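ArtJ (Geobacillus stearothermophilus, PDB 2PVU) binds arginine, lysine and histidine outside the cell and probably hands them to its cognate ATP-binding cassette transporter, Art(MP)2. Local coordinates at residues V46-D49 against F55-M58; D67-D72 against Y257-G262; F93-L96 against E100-M103; I108-E113 against S121-E126. One frame throughout, in Å; residues are numbered along the deposited sequence.

Interaction 1: residues V46-D49 against F55-M58; sequences VGTD and FEYM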
loop_
_atom_site.group_PDB
_atom_site.type_symbol
_atom_site.label_atom_id
_atom_site.label_comp_id
_atom_site.label_asym_id
_atom_site.label_seq_id
_atom_site.Cartn_x
_atom_site.Cartn_y
_atom_site.Cartn_z
ATOM N N VAL A 46 -10.233 8.543 9.266
ATOM C CA VAL A 46 -9.576 7.671 8.289
ATOM C C VAL A 46 -8.108 7.495 8.698
ATOM O O VAL A 46 -7.417 8.479 8.886
ATOM C CB VAL A 46 -9.626 8.257 6.831
ATOM C CG1 VAL A 46 -9.074 7.206 5.826
ATOM C CG2 VAL A 46 -11.031 8.689 6.433
ATOM N N GLY A 47 -7.663 6.254 8.895
ATOM C CA GLY A 47 -6.251 5.995 9.237
ATOM C C GLY A 47 -5.388 5.589 8.064
ATOM O O GLY A 47 -5.872 5.037 7.065
ATOM N N THR A 48 -4.079 5.805 8.213
ATOM C CA THR A 48 -3.096 5.451 7.188
ATOM C C THR A 48 -1.722 5.295 7.836
ATOM O O THR A 48 -1.505 5.712 8.992
ATOM C CB THR A 48 -3.044 6.515 6.056
ATOM O OG1 THR A 48 -2.358 5.993 4.896
ATOM C CG2 THR A 48 -2.363 7.845 6.520
ATOM N N ASP A 49 -0.817 4.657 7.084
ATOM C CA ASP A 49 0.605 4.493 7.483
ATOM C C ASP A 49 1.366 5.386 6.542
ATOM O O ASP A 49 1.730 4.924 5.446
ATOM C CB ASP A 49 1.013 3.012 7.315
ATOM C CG ASP A 49 2.525 2.794 7.354
ATOM O OD1 ASP A 49 3.183 3.553 8.125
ATOM O OD2 ASP A 49 3.031 1.899 6.630
ATOM N N PHE A 55 2.071 6.483 -2.380
ATOM C CA PHE A 55 0.656 6.380 -1.958
ATOM C C PHE A 55 0.315 7.295 -0.790
ATOM O O PHE A 55 -0.685 8.040 -0.825
ATOM C CB PHE A 55 0.324 4.903 -1.667
ATOM C CG PHE A 55 0.451 4.050 -2.904
ATOM C CD1 PHE A 55 -0.535 4.112 -3.888
ATOM C CD2 PHE A 55 1.581 3.259 -3.110
ATOM C CE1 PHE A 55 -0.414 3.390 -5.120
ATOM C CE2 PHE A 55 1.709 2.483 -4.290
ATOM C CZ PHE A 55 0.716 2.580 -5.312
ATOM N N GLU A 56 1.173 7.300 0.223
ATOM C CA GLU A 56 1.025 8.245 1.322
ATOM C C GLU A 56 2.368 8.395 1.993
ATOM O O GLU A 56 3.042 7.418 2.274
ATOM C CB GLU A 56 0.007 7.776 2.347
ATOM C CG GLU A 56 0.144 6.302 2.822
ATOM C CD GLU A 56 -0.564 5.306 1.905
ATOM O OE1 GLU A 56 -1.678 5.634 1.428
ATOM O OE2 GLU A 56 -0.053 4.172 1.692
ATOM N N TYR A 57 2.751 9.630 2.234
ATOM C CA TYR A 57 4.038 9.892 2.897
ATOM C C TYR A 57 3.954 11.289 3.467
ATOM O O TYR A 57 2.948 11.974 3.261
ATOM C CB TYR A 57 5.210 9.711 1.928
ATOM C CG TYR A 57 5.181 10.573 0.685
ATOM C CD1 TYR A 57 6.010 11.708 0.585
ATOM C CD2 TYR A 57 4.371 10.241 -0.417
ATOM C CE1 TYR A 57 6.022 12.491 -0.561
ATOM C CE2 TYR A 57 4.373 11.014 -1.580
ATOM C CZ TYR A 57 5.196 12.139 -1.644
ATOM O OH TYR A 57 5.222 12.918 -2.778
ATOM N N MET A 58 4.959 11.690 4.247
ATOM C CA MET A 58 4.953 13.024 4.853
ATOM C C MET A 58 5.793 13.955 4.016
ATOM O O MET A 58 6.867 13.596 3.563
ATOM C CB MET A 58 5.507 12.988 6.290
ATOM C CG MET A 58 4.699 12.155 7.293
ATOM S SD MET A 58 3.025 12.804 7.557
ATOM C CE MET A 58 2.438 11.669 8.770
HETATM O O HOH W 1 1.057 2.696 3.890
#

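Interaction 2: residues D67-D72 against Y257-G262; sequences DVDLLD and YKKWFG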
loop_
_atom_site.group_PDB
_atom_site.type_symbol
_atom_site.label_atom_id
_atom_site.label_comp_id
_atom_site.label_asym_id
_atom_site.label_seq_id
_atom_site.Cartn_x
_atom_site.Cartn_y
_atom_site.Cartn_z
ATOM N N ASP A 67 -2.952 7.979 -2.628
ATOM C CA ASP A 67 -4.075 7.563 -1.793
ATOM C C ASP A 67 -4.699 8.790 -1.151
ATOM O O ASP A 67 -5.910 8.828 -0.958
ATOM C CB ASP A 67 -3.637 6.615 -0.662
ATOM C CG ASP A 67 -3.546 5.164 -1.087
ATOM O OD1 ASP A 67 -4.053 4.768 -2.190
ATOM O OD2 ASP A 67 -3.008 4.388 -0.239
ATOM N N VAL A 68 -3.887 9.774 -0.771
ATOM C CA VAL A 68 -4.426 11.026 -0.189
ATOM C C VAL A 68 -5.365 11.757 -1.146
ATOM O O VAL A 68 -6.466 12.167 -0.755
ATOM C CB VAL A 68 -3.316 11.969 0.332
ATOM C CG1 VAL A 68 -3.911 13.246 0.974
ATOM C CG2 VAL A 68 -2.406 11.197 1.330
ATOM N N ASP A 69 -4.935 11.943 -2.394
ATOM C CA ASP A 69 -5.721 12.697 -3.363
ATOM C C ASP A 69 -6.959 11.889 -3.735
ATOM O O ASP A 69 -8.026 12.447 -3.937
ATOM C CB ASP A 69 -4.929 12.991 -4.633
ATOM C CG ASP A 69 -3.824 14.013 -4.417
ATOM O OD1 ASP A 69 -3.809 14.685 -3.357
ATOM O OD2 ASP A 69 -2.981 14.136 -5.333
ATOM N N LEU A 70 -6.798 10.582 -3.867
ATOM C CA LEU A 70 -7.949 9.767 -4.214
ATOM C C LEU A 70 -8.974 9.806 -3.091
ATOM O O LEU A 70 -10.164 10.005 -3.340
ATOM C CB LEU A 70 -7.539 8.327 -4.547
ATOM C CG LEU A 70 -8.702 7.377 -4.834
ATOM C CD1 LEU A 70 -9.485 7.759 -6.107
ATOM C CD2 LEU A 70 -8.186 5.977 -4.960
ATOM N N LEU A 71 -8.531 9.649 -1.841
ATOM C CA LEU A 71 -9.458 9.734 -0.695
ATOM C C LEU A 71 -10.257 11.054 -0.688
ATOM O O LEU A 71 -11.460 11.051 -0.502
ATOM C CB LEU A 71 -8.697 9.532 0.636
ATOM C CG LEU A 71 -9.543 9.593 1.927
ATOM C CD1 LEU A 71 -10.434 8.372 2.072
ATOM C CD2 LEU A 71 -8.604 9.771 3.131
ATOM N N ASP A 72 -9.597 12.169 -0.934
ATOM C CA ASP A 72 -10.303 13.448 -0.947
ATOM C C ASP A 72 -11.379 13.511 -2.017
ATOM O O ASP A 72 -12.485 13.998 -1.775
ATOM C CB ASP A 72 -9.314 14.583 -1.170
ATOM C CG ASP A 72 -9.927 15.914 -0.837
ATOM O OD1 ASP A 72 -10.416 16.051 0.316
ATOM O OD2 ASP A 72 -9.965 16.784 -1.729
ATOM N N TYR A 257 -4.191 9.793 -11.060
ATOM C CA TYR A 257 -3.229 8.770 -11.496
ATOM C C TYR A 257 -2.087 9.383 -12.315
ATOM O O TYR A 257 -0.905 9.078 -12.120
ATOM C CB TYR A 257 -3.926 7.673 -12.314
ATOM C CG TYR A 257 -3.001 6.523 -12.584
ATOM C CD1 TYR A 257 -2.912 5.433 -11.681
ATOM C CD2 TYR A 257 -2.166 6.525 -13.706
ATOM C CE1 TYR A 257 -2.027 4.381 -11.938
ATOM C CE2 TYR A 257 -1.269 5.504 -13.950
ATOM C CZ TYR A 257 -1.227 4.425 -13.092
ATOM O OH TYR A 257 -0.322 3.428 -13.388
ATOM N N LYS A 258 -2.438 10.245 -13.261
ATOM C CA LYS A 258 -1.419 10.878 -14.087
ATOM C C LYS A 258 -0.499 11.813 -13.292
ATOM O O LYS A 258 0.706 11.915 -13.585
ATOM C CB LYS A 258 -2.074 11.647 -15.215
ATOM C CG LYS A 258 -2.704 10.733 -16.262
ATOM C CD LYS A 258 -2.915 11.480 -17.569
ATOM C CE LYS A 258 -4.155 12.361 -17.555
ATOM N NZ LYS A 258 -4.363 13.045 -18.875
ATOM N N LYS A 259 -1.079 12.534 -12.336
ATOM C CA LYS A 259 -0.301 13.369 -11.410
ATOM C C LYS A 259 0.835 12.560 -10.810
ATOM O O LYS A 259 1.991 12.974 -10.860
ATOM C CB LYS A 259 -1.199 13.929 -10.296
ATOM C CG LYS A 259 -0.503 14.932 -9.382
ATOM C CD LYS A 259 -1.440 15.355 -8.248
ATOM C CE LYS A 259 -0.689 16.195 -7.232
ATOM N NZ LYS A 259 -1.485 16.359 -5.974
ATOM N N TRP A 260 0.516 11.378 -10.297
ATOM C CA TRP A 260 1.460 10.617 -9.499
ATOM C C TRP A 260 2.367 9.689 -10.301
ATOM O O TRP A 260 3.493 9.409 -9.881
ATOM C CB TRP A 260 0.720 9.882 -8.369
ATOM C CG TRP A 260 0.232 10.898 -7.358
ATOM C CD1 TRP A 260 -1.015 11.455 -7.283
ATOM C CD2 TRP A 260 1.010 11.518 -6.325
ATOM N NE1 TRP A 260 -1.062 12.384 -6.262
ATOM C CE2 TRP A 260 0.166 12.438 -5.656
ATOM C CE3 TRP A 260 2.344 11.377 -5.887
ATOM C CZ2 TRP A 260 0.606 13.220 -4.557
ATOM C CZ3 TRP A 260 2.788 12.177 -4.797
ATOM C CH2 TRP A 260 1.919 13.072 -4.146
ATOM N N PHE A 261 1.897 9.243 -11.462
ATOM C CA PHE A 261 2.612 8.224 -12.223
ATOM C C PHE A 261 3.029 8.635 -13.620
ATOM O O PHE A 261 3.797 7.926 -14.256
ATOM C CB PHE A 261 1.788 6.936 -12.246
ATOM C CG PHE A 261 1.536 6.399 -10.889
ATOM C CD1 PHE A 261 2.565 5.794 -10.176
ATOM C CD2 PHE A 261 0.289 6.560 -10.268
ATOM C CE1 PHE A 261 2.361 5.331 -8.889
ATOM C CE2 PHE A 261 0.073 6.080 -8.971
ATOM C CZ PHE A 261 1.106 5.457 -8.284
ATOM N N GLY A 262 2.518 9.769 -14.090
ATOM C CA GLY A 262 2.935 10.366 -15.349
ATOM C C GLY A 262 2.505 9.628 -16.597
ATOM O O GLY A 262 3.056 9.834 -17.659
#

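Interaction 3: residues F93-L96 against E100-M103; sequences FASL and EVDM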
loop_
_atom_site.group_PDB
_atom_site.type_symbol
_atom_site.label_atom_id
_atom_site.label_comp_id
_atom_site.label_asym_id
_atom_site.label_seq_id
_atom_site.Cartn_x
_atom_site.Cartn_y
_atom_site.Cartn_z
ATOM N N PHE A 93 -4.636 -1.487 11.807
ATOM C CA PHE A 93 -5.460 -2.693 11.829
ATOM C C PHE A 93 -6.091 -2.928 13.188
ATOM O O PHE A 93 -7.250 -3.354 13.278
ATOM C CB PHE A 93 -4.672 -3.912 11.326
ATOM C CG PHE A 93 -4.452 -3.868 9.831
ATOM C CD1 PHE A 93 -5.337 -4.494 8.956
ATOM C CD2 PHE A 93 -3.410 -3.116 9.310
ATOM C CE1 PHE A 93 -5.152 -4.401 7.581
ATOM C CE2 PHE A 93 -3.217 -3.003 7.942
ATOM C CZ PHE A 93 -4.092 -3.642 7.068
ATOM N N ALA A 94 -5.340 -2.642 14.242
ATOM C CA ALA A 94 -5.873 -2.721 15.591
ATOM C C ALA A 94 -7.049 -1.773 15.798
ATOM O O ALA A 94 -8.043 -2.169 16.401
ATOM C CB ALA A 94 -4.779 -2.446 16.625
ATOM N N SER A 95 -6.931 -0.544 15.276
ATOM C CA SER A 95 -7.928 0.516 15.409
ATOM C C SER A 95 -9.167 0.297 14.545
ATOM O O SER A 95 -10.250 0.756 14.899
ATOM C CB SER A 95 -7.288 1.852 15.011
ATOM O OG SER A 95 -6.448 2.280 16.072
ATOM N N LEU A 96 -9.012 -0.391 13.424
ATOM C CA LEU A 96 -10.161 -0.823 12.624
ATOM C C LEU A 96 -10.939 -1.866 13.394
ATOM O O LEU A 96 -12.184 -1.836 13.418
ATOM C CB LEU A 96 -9.747 -1.395 11.244
ATOM C CG LEU A 96 -9.237 -0.312 10.273
ATOM C CD1 LEU A 96 -8.380 -0.931 9.188
ATOM C CD2 LEU A 96 -10.431 0.446 9.682
ATOM N N GLU A 100 -12.108 2.403 16.507
ATOM C CA GLU A 100 -11.619 3.749 16.805
ATOM C C GLU A 100 -11.341 4.526 15.516
ATOM O O GLU A 100 -11.474 5.758 15.473
ATOM C CB GLU A 100 -10.371 3.723 17.704
ATOM C CG GLU A 100 -10.112 5.118 18.287
ATOM C CD GLU A 100 -9.010 5.159 19.316
ATOM O OE1 GLU A 100 -8.326 4.131 19.539
ATOM O OE2 GLU A 100 -8.831 6.257 19.895
ATOM N N VAL A 101 -10.965 3.803 14.458
ATOM C CA VAL A 101 -10.834 4.383 13.155
ATOM C C VAL A 101 -11.986 3.805 12.309
ATOM O O VAL A 101 -12.312 2.602 12.440
ATOM C CB VAL A 101 -9.414 4.050 12.629
ATOM C CG1 VAL A 101 -9.331 4.082 11.171
ATOM C CG2 VAL A 101 -8.392 4.969 13.284
ATOM N N ASP A 102 -12.616 4.649 11.494
ATOM C CA ASP A 102 -13.805 4.250 10.731
ATOM C C ASP A 102 -13.466 3.615 9.368
ATOM O O ASP A 102 -14.312 2.942 8.754
ATOM C CB ASP A 102 -14.692 5.466 10.473
ATOM C CG ASP A 102 -15.229 6.061 11.758
ATOM O OD1 ASP A 102 -15.695 5.290 12.631
ATOM O OD2 ASP A 102 -15.117 7.283 11.907
ATOM N N MET A 103 -12.265 3.882 8.893
ATOM C CA MET A 103 -11.890 3.631 7.498
ATOM C C MET A 103 -10.385 3.714 7.402
ATOM O O MET A 103 -9.744 4.431 8.201
ATOM C CB MET A 103 -12.484 4.771 6.630
ATOM C CG MET A 103 -12.307 4.569 5.143
ATOM S SD MET A 103 -13.159 5.913 4.293
ATOM C CE MET A 103 -12.637 5.510 2.634
#

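Interaction 4: residues I108-E113 against S121-E126; sequences ITITDE and SDPYFE. With LYS (lysine), chain E; SO4 (sulfate ion), chain D; SO4 (sulfate ion), chain C.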
loop_
_atom_site.group_PDB
_atom_site.type_symbol
_atom_site.label_atom_id
_atom_site.label_comp_id
_atom_site.label_asym_id
_atom_site.label_seq_id
_atom_site.Cartn_x
_atom_site.Cartn_y
_atom_site.Cartn_z
ATOM N N ILE A 108 -3.399 -0.831 0.698
ATOM C CA ILE A 108 -3.809 -2.150 1.303
ATOM C C ILE A 108 -4.363 -3.141 0.318
ATOM O O ILE A 108 -5.443 -2.921 -0.244
ATOM C CB ILE A 108 -4.894 -1.966 2.406
ATOM C CG1 ILE A 108 -4.416 -0.902 3.407
ATOM C CG2 ILE A 108 -5.159 -3.378 3.119
ATOM C CD1 ILE A 108 -5.590 -0.301 4.300
ATOM N N THR A 109 -3.675 -4.263 0.164
ATOM C CA THR A 109 -4.139 -5.327 -0.726
ATOM C C THR A 109 -5.376 -5.994 -0.154
ATOM O O THR A 109 -5.431 -6.350 1.023
ATOM C CB THR A 109 -3.035 -6.365 -0.957
ATOM O OG1 THR A 109 -1.888 -5.721 -1.547
ATOM C CG2 THR A 109 -3.507 -7.501 -1.864
ATOM N N ILE A 110 -6.380 -6.133 -1.000
ATOM C CA ILE A 110 -7.568 -6.929 -0.632
ATOM C C ILE A 110 -7.155 -8.404 -0.591
ATOM O O ILE A 110 -6.650 -8.921 -1.592
ATOM C CB ILE A 110 -8.667 -6.785 -1.744
ATOM C CG1 ILE A 110 -9.085 -5.328 -1.898
ATOM C CG2 ILE A 110 -9.881 -7.725 -1.446
ATOM C CD1 ILE A 110 -9.905 -5.003 -3.184
ATOM N N THR A 111 -7.384 -9.116 0.521
ATOM C CA THR A 111 -7.081 -10.567 0.558
ATOM C C THR A 111 -8.173 -11.328 1.258
ATOM O O THR A 111 -8.924 -10.757 2.056
ATOM C CB THR A 111 -5.760 -10.933 1.299
ATOM O OG1 THR A 111 -5.889 -10.609 2.689
ATOM C CG2 THR A 111 -4.583 -10.175 0.689
ATOM N N ASP A 112 -8.275 -12.631 0.964
ATOM C CA ASP A 112 -9.350 -13.413 1.560
ATOM C C ASP A 112 -9.235 -13.458 3.064
ATOM O O ASP A 112 -10.238 -13.391 3.785
ATOM C CB ASP A 112 -9.345 -14.835 0.986
ATOM C CG ASP A 112 -10.011 -14.907 -0.386
ATOM O OD1 ASP A 112 -10.665 -13.914 -0.803
ATOM O OD2 ASP A 112 -9.907 -15.979 -1.030
ATOM N N GLU A 113 -8.014 -13.578 3.543
ATOM C CA GLU A 113 -7.800 -13.633 4.978
ATOM C C GLU A 113 -8.210 -12.338 5.653
ATOM O O GLU A 113 -8.833 -12.368 6.690
ATOM C CB GLU A 113 -6.343 -13.921 5.309
ATOM C CG GLU A 113 -6.171 -14.221 6.797
ATOM C CD GLU A 113 -4.953 -13.564 7.349
ATOM O OE1 GLU A 113 -4.019 -14.339 7.666
ATOM O OE2 GLU A 113 -4.919 -12.293 7.446
ATOM N N SER A 121 -13.568 -1.775 0.059
ATOM C CA SER A 121 -14.176 -1.157 -1.112
ATOM C C SER A 121 -13.889 -2.019 -2.362
ATOM O O SER A 121 -13.053 -2.962 -2.308
ATOM C CB SER A 121 -13.593 0.265 -1.315
ATOM O OG SER A 121 -12.254 0.219 -1.829
ATOM N N ASP A 122 -14.568 -1.702 -3.474
ATOM C CA ASP A 122 -14.141 -2.181 -4.790
ATOM C C ASP A 122 -12.675 -1.794 -5.029
ATOM O O ASP A 122 -12.195 -0.804 -4.471
ATOM C CB ASP A 122 -15.018 -1.586 -5.896
ATOM C CG ASP A 122 -16.466 -1.991 -5.757
ATOM O OD1 ASP A 122 -16.730 -3.183 -5.484
ATOM O OD2 ASP A 122 -17.344 -1.128 -5.954
ATOM N N PRO A 123 -11.966 -2.557 -5.863
ATOM C CA PRO A 123 -10.527 -2.221 -6.012
ATOM C C PRO A 123 -10.293 -0.881 -6.662
ATOM O O PRO A 123 -11.077 -0.448 -7.507
ATOM C CB PRO A 123 -9.980 -3.325 -6.911
ATOM C CG PRO A 123 -11.102 -4.166 -7.347
ATOM C CD PRO A 123 -12.370 -3.754 -6.632
ATOM N N TYR A 124 -9.217 -0.219 -6.284
ATOM C CA TYR A 124 -8.887 1.052 -6.925
ATOM C C TYR A 124 -7.489 1.086 -7.515
ATOM O O TYR A 124 -7.057 2.127 -8.009
ATOM C CB TYR A 124 -9.086 2.231 -5.927
ATOM C CG TYR A 124 -8.040 2.309 -4.796
ATOM C CD1 TYR A 124 -6.762 2.843 -5.015
ATOM C CD2 TYR A 124 -8.343 1.830 -3.523
ATOM C CE1 TYR A 124 -5.773 2.908 -3.967
ATOM C CE2 TYR A 124 -7.375 1.864 -2.470
ATOM C CZ TYR A 124 -6.123 2.400 -2.685
ATOM O OH TYR A 124 -5.208 2.442 -1.646
ATOM N N PHE A 125 -6.739 -0.006 -7.445
ATOM C CA PHE A 125 -5.343 -0.006 -7.987
ATOM C C PHE A 125 -4.939 -1.456 -8.156
ATOM O O PHE A 125 -5.419 -2.303 -7.413
ATOM C CB PHE A 125 -4.404 0.655 -6.949
ATOM C CG PHE A 125 -3.201 1.313 -7.562
ATOM C CD1 PHE A 125 -3.297 2.615 -8.055
ATOM C CD2 PHE A 125 -1.987 0.634 -7.655
ATOM C CE1 PHE A 125 -2.159 3.245 -8.645
ATOM C CE2 PHE A 125 -0.845 1.257 -8.230
ATOM C CZ PHE A 125 -0.958 2.572 -8.729
ATOM N N GLU A 126 -4.064 -1.746 -9.130
ATOM C CA GLU A 126 -3.500 -3.099 -9.237
ATOM C C GLU A 126 -1.998 -3.007 -9.068
ATOM O O GLU A 126 -1.339 -2.064 -9.577
ATOM C CB GLU A 126 -3.848 -3.815 -10.555
ATOM C CG GLU A 126 -3.442 -5.323 -10.532
ATOM C CD GLU A 126 -3.679 -6.074 -11.858
ATOM O OE1 GLU A 126 -4.122 -5.453 -12.834
ATOM O OE2 GLU A 126 -3.426 -7.302 -11.905
HETATM N N LYS E . -0.041 -3.885 -0.320
HETATM C CA LYS E . 0.725 -4.625 0.738
HETATM C C LYS E . -0.250 -5.126 1.812
HETATM O O LYS E . 0.140 -5.870 2.701
HETATM C CB LYS E . 1.756 -3.707 1.384
HETATM C CG LYS E . 1.100 -2.459 2.025
HETATM C CD LYS E . 2.027 -1.812 3.076
HETATM C CE LYS E . 1.618 -0.362 3.289
HETATM N NZ LYS E . 2.396 0.269 4.484
HETATM O OXT LYS E . -1.449 -4.772 1.814
HETATM S S SO4 D . -4.717 -14.900 1.765
HETATM O O1 SO4 D . -3.748 -14.281 2.684
HETATM O O2 SO4 D . -4.642 -16.360 1.920
HETATM O O3 SO4 D . -4.407 -14.591 0.364
HETATM O O4 SO4 D . -6.065 -14.461 2.079
HETATM S S SO4 C . -3.644 0.838 -12.671
HETATM O O1 SO4 C . -3.114 2.114 -12.213
HETATM O O2 SO4 C . -2.818 -0.169 -11.917
HETATM O O3 SO4 C . -3.447 0.811 -14.146
HETATM O O4 SO4 C . -5.088 0.774 -12.307
HETATM O O HOH W 2 -5.690 1.191 0.706
#

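Interaction 1: residues V46-D49 against F55-M58
The carboxylate of Glu56 is the flat group of this contact, and Thr48 OG1 stands over one of its faces, 3.6 Å from Glu56 CD and well out of the carboxylate plane. Water 1 is tilted to that same side, donating to Glu56 OE2 at 2.9 Å, while beyond OE1 lies the carboxylate of Asp67, so close that a shared proton is plausible. The nearest approach is made by a methylene: Glu56 CG comes within 3.3 Å of Thr48 OG1 and 3.4 Å of Asp49 O. Glu56 gets there because CG is set between its own backbone N and carbonyl carbon (chi1 48°) and the chain then bends at chi2 (-85°), which folds the acid back alongside Thr48. Thr48 OG1 has its main partner in Ile105 O, and its approach to Glu56 is packing. Water 1 also donates to Asp49 O at 2.8 Å, bridging the two segments, although it has more acceptors within reach than protons to give. Replacing Glu56 with an alanine would probably take away the water's link to the second segment and open a gap beside Thr48 and Asp49 O. Asp49 itself lines the lysine pocket, with OD2 hydrogen-bonded to Gln153. The contact is buried where strand 44-48, the middle strand of the parallel sheet between 82-86 and 103-104, runs out into the loop leading to strand 57-59. Phe55 and Glu56 form a classic beta bulge opposite Phe52, and helices 66-78 and 252-261 pack beside the second segment.

Interaction 2: residues D67-D72 against Y257-G262
Asp69 OD2 is gripped by two donors from the helix 252-261, Lys259 NZ and Trp260 NE1, each at 2.8 Å. The two come from different directions. The ammonium meets OD2 on the syn side of the carboxylate, 21° out of its plane, and completes a salt bridge, whereas the indole N-H approaches from above that plane. Seen from the tryptophan, the bond is nearly ideal: OD2 lies in the ring plane at the NE1 edge, with an N-H...O angle of 166°, although ring and carboxylate planes are well turned against each other. Lys259 leaves its helix with CG anti to the backbone N (chi1 -173°) and stays extended, which carries NZ across the interhelical gap at about a right angle to the aspartate. The lysine's charge, with the indole N-H donating to the same oxygen, is likely to favour the ionised form of Asp69. An asparagine in its place would probably lose the salt bridge and leave the lysine ammonium without its countercharge. Ile256 and Phe66 pack close by. This is a polar clasp at the surface, joining two helices far apart in sequence, where the late helix 252-261 packs back against helix 66-78 in the same part of the solute-binding fold.

Interaction 3: residues F93-L96 against E100-M103
Ser95 makes the first contact with the following loop, and it does so with both its backbone and its side chain. Its carbonyl oxygen accepts the N-H of Val101 at 3.2 Å in an almost straight bond (177°), although the donor stands above the carbonyl plane and not on a lone pair. The hydroxyl of Ser98 bonds to the same oxygen and also to Glu100 N, so the turn after the helix is tied from within. Ser95 CB meanwhile packs against Val101 CG2 at 3.7 Å, its OG being drawn back weakly to Pro91 O of the previous turn. Leu96 comes next. Its CB points away from the loop, yet the branch returns: with CG anti to the carbonyl carbon (chi1 -71°) and chi2 near 159°, CD2 swings across to lie 4.1 Å from Val101 CG1 and 4.0 Å from both Val101 O and Met103 N. Val101 therefore sits with one methyl against the serine and the other against the leucine, and Ile87 and Val45 pack against it as well. Asp102 OD2 bonds to Val45 N, and Met103 begins strand 103-104, bonded through its backbone to Gly47. Helix 89-98 thus connects strands 82-86 and 103-104, which flank strand 44-48 in the parallel sheet, as a beta-alpha-beta crossover. The chemistry is mainly apolar, with one straight N-H...O backbone bond holding the loop to the helix, while Val101 O, buried here with no partner in the model, probably carries a modest cost that this packing has to repay.

Interaction 4: residues I108-E113 against S121-E126
The backbones of Ile110 and Pro123 run no closer than 7.7 Å between their CA atoms, so the two segments are joined by the reach of Ile110 and by one water. Ile110 spans the gap: its CG1 lies beside the backbone N (chi1 -60°) and the chain extends, bringing CD1 to 4.1 Å from Pro123 CB and 3.9 Å from Ser121 O. Ser121 OG donates to Asp122 O of the next residue. Water 2 also joins the segments, accepting from Ile108 N and donating to Tyr124 OH at 2.7 Å; Asp67 is the other partner of that hydroxyl. Ile108 and Thr109 belong to the lysine pocket, where Thr109 reads the alpha-amino and alpha-carboxylate groups shared by all amino acids. Thr109 N donates to the ligand carboxylate OXT at 2.8 Å with an angle of 169°. The alpha-amino group, atom N of the bound lysine, donates to Thr109 OG1 at 2.9 Å, while Arg114 and Asp196 also bond to the ligand. Farther along, Thr111 OG1 caps the N-H of Arg114. Glu113 N reaches the sulfate of chain D at O4, so an anion probably taken from the crystallisation liquor sits at this helix start. Another such sulfate, of chain C, rests its O1 over one face of the Phe125 ring, 3.9 Å above the plane, and accepts a weak bond from Glu126 N.

All four contacts lie within the family 3 solute-binding range, their centres 13 to 23 Å apart. Along the chain interaction 1 comes first; interactions 3 and 4 then follow one another inside the long span that interaction 2 closes. Interactions 1 and 3 share the parallel sheet, Gly47 N bonding to Met103 O, whereas interaction 2 packs its helix 66-78 against that sheet through Leu71. Interaction 4 meets interactions 1 and 2 through Phe125, which packs on Phe55, Tyr257 and Phe261, and through Tyr124 bonding to Asp67; it meets interaction 3 through Ile108 on Phe93. Interactions 1 and 4 hold the pocket residues Asp49, Ile108 and Thr109, while 2 and 3 join surrounding helices and strands.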